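Local structure of putative calcium binding protein (Streptomyces coelicolor, 3AKA) at residues 31-36 with 124-129. The protein binds calcium ions through EF-hand loops and probably takes part in calcium-mediated regulation in this bacterium. Numbering follows the deposited sequence.
Sequences KALLAE and LTAFGV
L33 and A126 bring their backbones within 5.2 Å, CA to CA, where helix 23-37 of the first EF-hand meets the C-terminal end of helix 117-126, the helix that follows the calcium-binding loop of D108, D110, D112 and A114. That end is closed by a Schellman motif: V129 N hydrogen-bonds to L124 O and G128 N to T125 O, with G128 at positive phi (94°) as the C-prime residue. A126, in the last helical turn, points its methyl toward helix 23-37. Its CB rests 3.8 Å from L33 CA and also touches A32 O, with the CB of E36 at the margin, so the small side chain sits against main chain and lets the helices come close. Next to it, A32 CB lies 3.3 Å from A126 O. With CG anti to the backbone N (chi1 -176°), the L33 side chain runs alongside helix 117-126 and leans its CD1 over to A126 CB, 4.1 Å away. L33 CB lies 4.0 Å from F127 CE1 and L33 CD2 the same distance from CZ, an oblique approach to the ring, which is swung with CG beside its own backbone N (chi1 -56°). Beyond this pair, L33 is buried against L49 of helix 44-64 and A103 and V106 of helix 89-107, so the contact extends into packing between the N- and C-terminal halves. Toward E36 and T125, R122 holds both partners, its NE in a salt bridge with E36 OE2 and its carbonyl O hydrogen-bonded to T125 OG1. Between E36 and T125 a water donates to E36 OE1 at 2.5 Å and, weakly, to T125 OG1 at 3.3 Å.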
ATOM      1  N   LYS A  31       4.856   9.589   4.309  1.00 11.11           N
ATOM      2  CA  LYS A  31       6.080  10.313   4.703  1.00 12.00           C
ATOM      3  C   LYS A  31       7.332   9.473   4.368  1.00 12.20           C
ATOM      4  O   LYS A  31       8.312   9.998   3.837  1.00 12.34           O
ATOM      5  CB  LYS A  31       6.050  10.640   6.195  1.00 11.75           C
ATOM      6  CG  LYS A  31       7.230  11.456   6.663  1.00 15.84           C
ATOM      7  CD  LYS A  31       7.078  11.761   8.154  1.00 20.06           C
ATOM      8  CE  LYS A  31       8.336  11.350   8.897  1.00 25.48           C
ATOM      9  NZ  LYS A  31       8.511  12.055  10.233  1.00 26.44           N
ATOM     10  N   ALA A  32       7.274   8.172   4.652  1.00 11.42           N
ATOM     11  CA  ALA A  32       8.430   7.288   4.379  1.00 11.39           C
ATOM     12  C   ALA A  32       8.734   7.193   2.890  1.00 10.71           C
ATOM     13  O   ALA A  32       9.902   7.191   2.475  1.00 11.76           O
ATOM     14  CB  ALA A  32       8.170   5.890   4.943  1.00 11.39           C
ATOM     15  N   LEU A  33       7.679   7.062   2.082  1.00 10.98           N
ATOM     16  CA  LEU A  33       7.885   6.912   0.638  1.00 11.26           C
ATOM     17  C   LEU A  33       8.480   8.185   0.063  1.00 10.82           C
ATOM     18  O   LEU A  33       9.403   8.131  -0.735  1.00 10.35           O
ATOM     19  CB  LEU A  33       6.595   6.529  -0.086  1.00 11.08           C
ATOM     20  CG  LEU A  33       6.735   6.265  -1.586  1.00  9.87           C
ATOM     21  CD1 LEU A  33       7.476   4.980  -1.861  1.00 12.92           C
ATOM     22  CD2 LEU A  33       5.359   6.238  -2.268  1.00 12.64           C
ATOM     23  N   LEU A  34       7.964   9.342   0.481  1.00 11.36           N
ATOM     24  CA  LEU A  34       8.461  10.613  -0.018  1.00 10.81           C
ATOM     25  C   LEU A  34       9.938  10.818   0.358  1.00 12.41           C
ATOM     26  O   LEU A  34      10.744  11.277  -0.450  1.00 12.11           O
ATOM     27  CB  LEU A  34       7.588  11.755   0.517  1.00 10.95           C
ATOM     28  CG  LEU A  34       6.160  11.732  -0.047  1.00  9.73           C
ATOM     29  CD1 LEU A  34       5.217  12.703   0.690  1.00 12.14           C
ATOM     30  CD2 LEU A  34       6.153  12.039  -1.562  1.00 11.57           C
ATOM     31  N   ALA A  35      10.285  10.449   1.591  1.00 11.52           N
ATOM     32  CA  ALA A  35      11.671  10.538   2.063  1.00 11.41           C
ATOM     33  C   ALA A  35      12.588   9.649   1.222  1.00 11.99           C
ATOM     34  O   ALA A  35      13.727  10.050   0.867  1.00 12.36           O
ATOM     35  CB  ALA A  35      11.745  10.139   3.536  1.00 11.38           C
ATOM     36  N   GLU A  36      12.108   8.446   0.899  1.00 10.86           N
ATOM     37  CA  GLU A  36      12.904   7.477   0.161  1.00 11.24           C
ATOM     38  C   GLU A  36      13.295   8.076  -1.186  1.00 12.66           C
ATOM     39  O   GLU A  36      14.417   7.932  -1.621  1.00 13.82           O
ATOM     40  CB  GLU A  36      12.134   6.150  -0.020  1.00 11.65           C
ATOM     41  CG  GLU A  36      12.807   5.113  -0.942  1.00 12.16           C
ATOM     42  CD  GLU A  36      14.192   4.721  -0.477  1.00 14.87           C
ATOM     43  OE1 GLU A  36      14.363   4.499   0.739  1.00 13.16           O
ATOM     44  OE2 GLU A  36      15.083   4.591  -1.333  1.00 12.46           O
ATOM     45  N   LEU A 124       8.541  -0.567  -1.709  1.00  9.69           N
ATOM     46  CA  LEU A 124       8.149  -1.604  -0.782  1.00 10.88           C
ATOM     47  C   LEU A 124       8.914  -1.484   0.534  1.00 11.13           C
ATOM     48  O   LEU A 124       8.313  -1.641   1.627  1.00 10.00           O
ATOM     49  CB  LEU A 124       8.332  -2.982  -1.452  1.00  9.80           C
ATOM     50  CG  LEU A 124       7.366  -3.222  -2.614  1.00 11.66           C
ATOM     51  CD1 LEU A 124       7.647  -4.598  -3.188  1.00 14.78           C
ATOM     52  CD2 LEU A 124       5.935  -3.124  -2.115  1.00 13.43           C
ATOM     53  N   THR A 125      10.204  -1.172   0.459  1.00 11.20           N
ATOM     54  CA  THR A 125      10.998  -1.030   1.701  1.00 12.77           C
ATOM     55  C   THR A 125      10.535   0.188   2.508  1.00 12.50           C
ATOM     56  O   THR A 125      10.518   0.143   3.732  1.00 11.78           O
ATOM     57  CB  THR A 125      12.518  -0.951   1.486  1.00 12.99           C
ATOM     58  OG1 THR A 125      12.861   0.262   0.781  1.00 13.98           O
ATOM     59  CG2 THR A 125      13.025  -2.209   0.768  1.00 12.64           C
ATOM     60  N   ALA A 126      10.159   1.266   1.820  1.00 12.46           N
ATOM     61  CA  ALA A 126       9.497   2.391   2.513  1.00 13.28           C
ATOM     62  C   ALA A 126       8.272   1.988   3.337  1.00 13.42           C
ATOM     63  O   ALA A 126       7.982   2.619   4.374  1.00 14.45           O
ATOM     64  CB  ALA A 126       9.155   3.498   1.545  1.00 12.40           C
ATOM     65  N   PHE A 127       7.552   0.957   2.873  1.00 12.61           N
ATOM     66  CA  PHE A 127       6.368   0.389   3.538  1.00 13.40           C
ATOM     67  C   PHE A 127       6.697  -0.798   4.429  1.00 13.76           C
ATOM     68  O   PHE A 127       5.807  -1.590   4.793  1.00 14.33           O
ATOM     69  CB  PHE A 127       5.309  -0.044   2.500  1.00 13.53           C
ATOM     70  CG  PHE A 127       4.871   1.056   1.573  1.00 14.33           C
ATOM     71  CD1 PHE A 127       4.759   2.384   2.030  1.00 15.45           C
ATOM     72  CD2 PHE A 127       4.576   0.761   0.234  1.00 16.77           C
ATOM     73  CE1 PHE A 127       4.367   3.419   1.156  1.00 14.17           C
ATOM     74  CE2 PHE A 127       4.155   1.743  -0.628  1.00 14.09           C
ATOM     75  CZ  PHE A 127       4.046   3.092  -0.162  1.00 14.88           C
ATOM     76  N   GLY A 128       7.979  -0.940   4.763  1.00 13.44           N
ATOM     77  CA  GLY A 128       8.389  -1.887   5.805  1.00 14.30           C
ATOM     78  C   GLY A 128       8.818  -3.267   5.363  1.00 14.31           C
ATOM     79  O   GLY A 128       9.123  -4.125   6.194  1.00 14.38           O
ATOM     80  N   VAL A 129       8.839  -3.504   4.056  1.00 13.90           N
ATOM     81  CA  VAL A 129       9.235  -4.823   3.532  1.00 13.41           C
ATOM     82  C   VAL A 129      10.763  -4.867   3.597  1.00 13.66           C
ATOM     83  O   VAL A 129      11.416  -3.939   3.135  1.00 13.70           O
ATOM     84  CB  VAL A 129       8.732  -5.056   2.079  1.00 13.80           C
ATOM     85  CG1 VAL A 129       9.113  -6.501   1.555  1.00 12.44           C
ATOM     86  CG2 VAL A 129       7.218  -4.852   1.988  1.00 12.29           C
TER
HETATM   87  O   HOH W   1      12.774   3.233   2.273  1.00 23.98           O